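Local coordinates for ACT domain protein (Streptococcus pneumoniae, PDB 1ZPV) that is of unknown function but forms a homodimer of ACT domains, a fold that in many relatives serves as a small-molecule-binding regulatory module, at residues N64-F69 against V75-Q80. Residues are numbered along the deposited sequence; the frame is centred on the assembly and turned at random.
Sequences NEFEAF and VKINIQ
Ile-77 lies beneath the helix turn formed by Phe-66 to Phe-69, and its two branches divide the work. With chi1 at -57°, CG2 of Ile-77 stands anti to the backbone N and meets the root of the Phe-66 side chain, 3.8 Å from Phe-66 CB and close to the CD2 side of the ring. The CG1 branch of Ile-77, extended through chi2, runs the other way along the helix: its terminal CD1 rests 3.6 Å from the carbonyl O of Phe-66 and reaches the rim of the Phe-69 ring near the ring plane, 4.1 Å from Phe-69 CD2. Two residues further on, Ile-79 covers the CD1/CE1 flank of the Phe-66 ring, its CD1 approaching Phe-66 CE1 to 3.8 Å at a slant. One aromatic ring thus spans two alternate residues of the strand, the pair that faces the helix. This is the packing of helix on sheet in the βαββαβ ACT fold: after helix 59-72 the chain turns back into strand 75-81, outermost in the sheet of this chain, and the helix packs on it, the two segments running nearly antiparallel at 166°, while Ile-8 of the adjoining strand 4-12 also touches both Phe-66 and Ile-77. The partly exposed flank carrying Glu-67 and Lys-76 is polar and joined through water. No direct hydrogen bond links the two segments; instead one water donates to Glu-67 O and Val-75 O and accepts from Ile-77 N, 2.9 Å away. A second donates to Ile-77 O and, weakly, to Glu-67 OE2. Glu-67 reaches it because its chain leaves anti to the backbone N (chi1 168°) and stays extended, running alongside Lys-76. Their charged atoms do not pair, Glu-67 OE2 standing 4.9 Å from Lys-76 NZ, although the opposite charges probably attract.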
ATOM      1  N   ASN C  64     -20.763   1.122 -11.037  1.00 18.27           N
ATOM      2  CA  ASN C  64     -21.529  -0.108 -11.237  1.00 19.32           C
ATOM      3  C   ASN C  64     -20.959  -0.970 -12.347  1.00 18.08           C
ATOM      4  O   ASN C  64     -20.851  -2.186 -12.198  1.00 17.70           O
ATOM      5  CB  ASN C  64     -23.007   0.188 -11.535  1.00 18.49           C
ATOM      6  CG  ASN C  64     -23.821   0.423 -10.248  1.00 23.84           C
ATOM      7  OD1 ASN C  64     -23.300   0.319  -9.140  1.00 24.78           O
ATOM      8  ND2 ASN C  64     -25.088   0.769 -10.409  1.00 27.25           N
ATOM      9  N   GLU C  65     -20.644  -0.339 -13.467  1.00 17.68           N
ATOM     10  CA  GLU C  65     -20.121  -1.054 -14.637  1.00 18.19           C
ATOM     11  C   GLU C  65     -18.756  -1.708 -14.376  1.00 18.15           C
ATOM     12  O   GLU C  65     -18.538  -2.873 -14.765  1.00 18.74           O
ATOM     13  CB  GLU C  65     -20.066  -0.111 -15.828  1.00 18.64           C
ATOM     14  CG  GLU C  65     -19.542  -0.728 -17.087  1.00 22.43           C
ATOM     15  CD  GLU C  65     -20.593  -1.527 -17.856  1.00 23.60           C
ATOM     16  OE1 GLU C  65     -21.721  -1.778 -17.350  1.00 24.85           O
ATOM     17  OE2 GLU C  65     -20.255  -1.890 -18.991  1.00 27.57           O
ATOM     18  N   PHE C  66     -17.856  -0.996 -13.693  1.00 17.49           N
ATOM     19  CA  PHE C  66     -16.555  -1.578 -13.348  1.00 18.94           C
ATOM     20  C   PHE C  66     -16.657  -2.739 -12.344  1.00 18.71           C
ATOM     21  O   PHE C  66     -15.975  -3.748 -12.491  1.00 18.61           O
ATOM     22  CB  PHE C  66     -15.575  -0.483 -12.886  1.00 18.85           C
ATOM     23  CG  PHE C  66     -14.851   0.197 -14.035  1.00 18.36           C
ATOM     24  CD1 PHE C  66     -15.036   1.541 -14.306  1.00 20.65           C
ATOM     25  CD2 PHE C  66     -13.983  -0.517 -14.837  1.00 16.34           C
ATOM     26  CE1 PHE C  66     -14.315   2.165 -15.371  1.00 20.25           C
ATOM     27  CE2 PHE C  66     -13.289   0.076 -15.891  1.00 20.73           C
ATOM     28  CZ  PHE C  66     -13.449   1.403 -16.171  1.00 20.47           C
ATOM     29  N   GLU C  67     -17.536  -2.606 -11.372  1.00 19.56           N
ATOM     30  CA  GLU C  67     -17.755  -3.669 -10.395  1.00 21.85           C
ATOM     31  C   GLU C  67     -18.356  -4.896 -11.092  1.00 21.71           C
ATOM     32  O   GLU C  67     -17.947  -6.038 -10.851  1.00 22.59           O
ATOM     33  CB  GLU C  67     -18.630  -3.154  -9.245  1.00 23.49           C
ATOM     34  CG  GLU C  67     -19.152  -4.252  -8.315  1.00 27.22           C
ATOM     35  CD  GLU C  67     -19.871  -3.685  -7.113  1.00 37.39           C
ATOM     36  OE1 GLU C  67     -20.999  -3.132  -7.262  1.00 41.84           O
ATOM     37  OE2 GLU C  67     -19.309  -3.809  -6.001  1.00 40.61           O
ATOM     38  N   ALA C  68     -19.317  -4.673 -11.974  1.00 21.91           N
ATOM     39  CA  ALA C  68     -19.911  -5.780 -12.713  1.00 21.51           C
ATOM     40  C   ALA C  68     -18.882  -6.466 -13.625  1.00 21.69           C
ATOM     41  O   ALA C  68     -18.837  -7.710 -13.684  1.00 21.23           O
ATOM     42  CB  ALA C  68     -21.120  -5.309 -13.524  1.00 22.19           C
ATOM     43  N   PHE C  69     -18.077  -5.669 -14.345  1.00 20.28           N
ATOM     44  CA  PHE C  69     -17.033  -6.227 -15.195  1.00 20.00           C
ATOM     45  C   PHE C  69     -15.972  -6.971 -14.375  1.00 19.38           C
ATOM     46  O   PHE C  69     -15.560  -8.089 -14.730  1.00 18.13           O
ATOM     47  CB  PHE C  69     -16.350  -5.162 -16.063  1.00 20.69           C
ATOM     48  CG  PHE C  69     -15.223  -5.728 -16.901  1.00 20.71           C
ATOM     49  CD1 PHE C  69     -15.498  -6.508 -18.010  1.00 23.18           C
ATOM     50  CD2 PHE C  69     -13.885  -5.532 -16.521  1.00 23.05           C
ATOM     51  CE1 PHE C  69     -14.457  -7.087 -18.762  1.00 23.94           C
ATOM     52  CE2 PHE C  69     -12.837  -6.072 -17.265  1.00 22.78           C
ATOM     53  CZ  PHE C  69     -13.123  -6.866 -18.394  1.00 21.29           C
ATOM     54  N   VAL C  75     -12.247 -10.210  -9.851  1.00 20.45           N
ATOM     55  CA  VAL C  75     -11.438  -9.142  -9.262  1.00 20.40           C
ATOM     56  C   VAL C  75     -12.344  -8.018  -8.750  1.00 20.64           C
ATOM     57  O   VAL C  75     -13.489  -7.844  -9.207  1.00 21.04           O
ATOM     58  CB  VAL C  75     -10.367  -8.539 -10.257  1.00 20.76           C
ATOM     59  CG1 VAL C  75      -9.377  -9.602 -10.746  1.00 20.40           C
ATOM     60  CG2 VAL C  75     -11.015  -7.780 -11.445  1.00 19.50           C
ATOM     61  N   LYS C  76     -11.831  -7.257  -7.804  1.00 19.72           N
ATOM     62  CA  LYS C  76     -12.601  -6.161  -7.263  1.00 19.86           C
ATOM     63  C   LYS C  76     -12.084  -4.893  -7.910  1.00 19.82           C
ATOM     64  O   LYS C  76     -10.893  -4.601  -7.813  1.00 18.80           O
ATOM     65  CB  LYS C  76     -12.432  -6.131  -5.762  1.00 21.03           C
ATOM     66  CG  LYS C  76     -13.435  -5.230  -5.037  1.00 26.10           C
ATOM     67  CD  LYS C  76     -14.839  -5.839  -5.013  1.00 30.18           C
ATOM     68  CE  LYS C  76     -15.841  -4.816  -4.515  1.00 34.24           C
ATOM     69  NZ  LYS C  76     -15.236  -4.058  -3.378  1.00 37.64           N
ATOM     70  N   ILE C  77     -12.956  -4.151  -8.588  1.00 18.67           N
ATOM     71  CA  ILE C  77     -12.506  -2.911  -9.232  1.00 19.66           C
ATOM     72  C   ILE C  77     -13.152  -1.694  -8.568  1.00 20.32           C
ATOM     73  O   ILE C  77     -14.362  -1.620  -8.494  1.00 20.57           O
ATOM     74  CB  ILE C  77     -12.792  -2.889 -10.728  1.00 18.69           C
ATOM     75  CG1 ILE C  77     -12.132  -4.095 -11.399  1.00 17.87           C
ATOM     76  CG2 ILE C  77     -12.280  -1.521 -11.349  1.00 18.33           C
ATOM     77  CD1 ILE C  77     -12.472  -4.321 -12.895  1.00 16.53           C
ATOM     78  N   ASN C  78     -12.339  -0.736  -8.140  1.00 20.88           N
ATOM     79  CA  ASN C  78     -12.863   0.470  -7.511  1.00 21.04           C
ATOM     80  C   ASN C  78     -12.546   1.643  -8.446  1.00 20.86           C
ATOM     81  O   ASN C  78     -11.478   1.657  -9.101  1.00 20.98           O
ATOM     82  CB  ASN C  78     -12.261   0.641  -6.099  1.00 22.18           C
ATOM     83  CG  ASN C  78     -12.935  -0.281  -5.031  1.00 28.39           C
ATOM     84  OD1 ASN C  78     -13.755   0.179  -4.216  1.00 33.73           O
ATOM     85  ND2 ASN C  78     -12.590  -1.562  -5.037  1.00 30.57           N
ATOM     86  N   ILE C  79     -13.464   2.588  -8.579  1.00 18.59           N
ATOM     87  CA  ILE C  79     -13.133   3.832  -9.313  1.00 19.24           C
ATOM     88  C   ILE C  79     -13.475   5.050  -8.451  1.00 20.10           C
ATOM     89  O   ILE C  79     -14.535   5.079  -7.797  1.00 20.65           O
ATOM     90  CB  ILE C  79     -13.782   3.882 -10.738  1.00 19.06           C
ATOM     91  CG1 ILE C  79     -13.381   5.165 -11.506  1.00 18.62           C
ATOM     92  CG2 ILE C  79     -15.313   3.636 -10.682  1.00 20.96           C
ATOM     93  CD1 ILE C  79     -13.779   5.141 -12.999  1.00 20.53           C
ATOM     94  N   GLN C  80     -12.578   6.043  -8.443  1.00 19.83           N
ATOM     95  CA  GLN C  80     -12.741   7.232  -7.629  1.00 19.61           C
ATOM     96  C   GLN C  80     -12.529   8.444  -8.541  1.00 19.50           C
ATOM     97  O   GLN C  80     -11.472   8.545  -9.161  1.00 19.50           O
ATOM     98  CB  GLN C  80     -11.671   7.202  -6.525  1.00 20.18           C
ATOM     99  CG  GLN C  80     -11.580   8.436  -5.658  1.00 24.80           C
ATOM    100  CD  GLN C  80     -12.853   8.669  -4.861  1.00 30.70           C
ATOM    101  OE1 GLN C  80     -13.182   7.899  -3.955  1.00 31.88           O
ATOM    102  NE2 GLN C  80     -13.584   9.729  -5.211  1.00 30.71           N
TER
HETATM  103  O   HOH W   1     -15.315  -5.748  -9.113  1.00 26.22           O
HETATM  104  O   HOH W   2     -16.182  -2.464  -6.437  1.00 47.10           O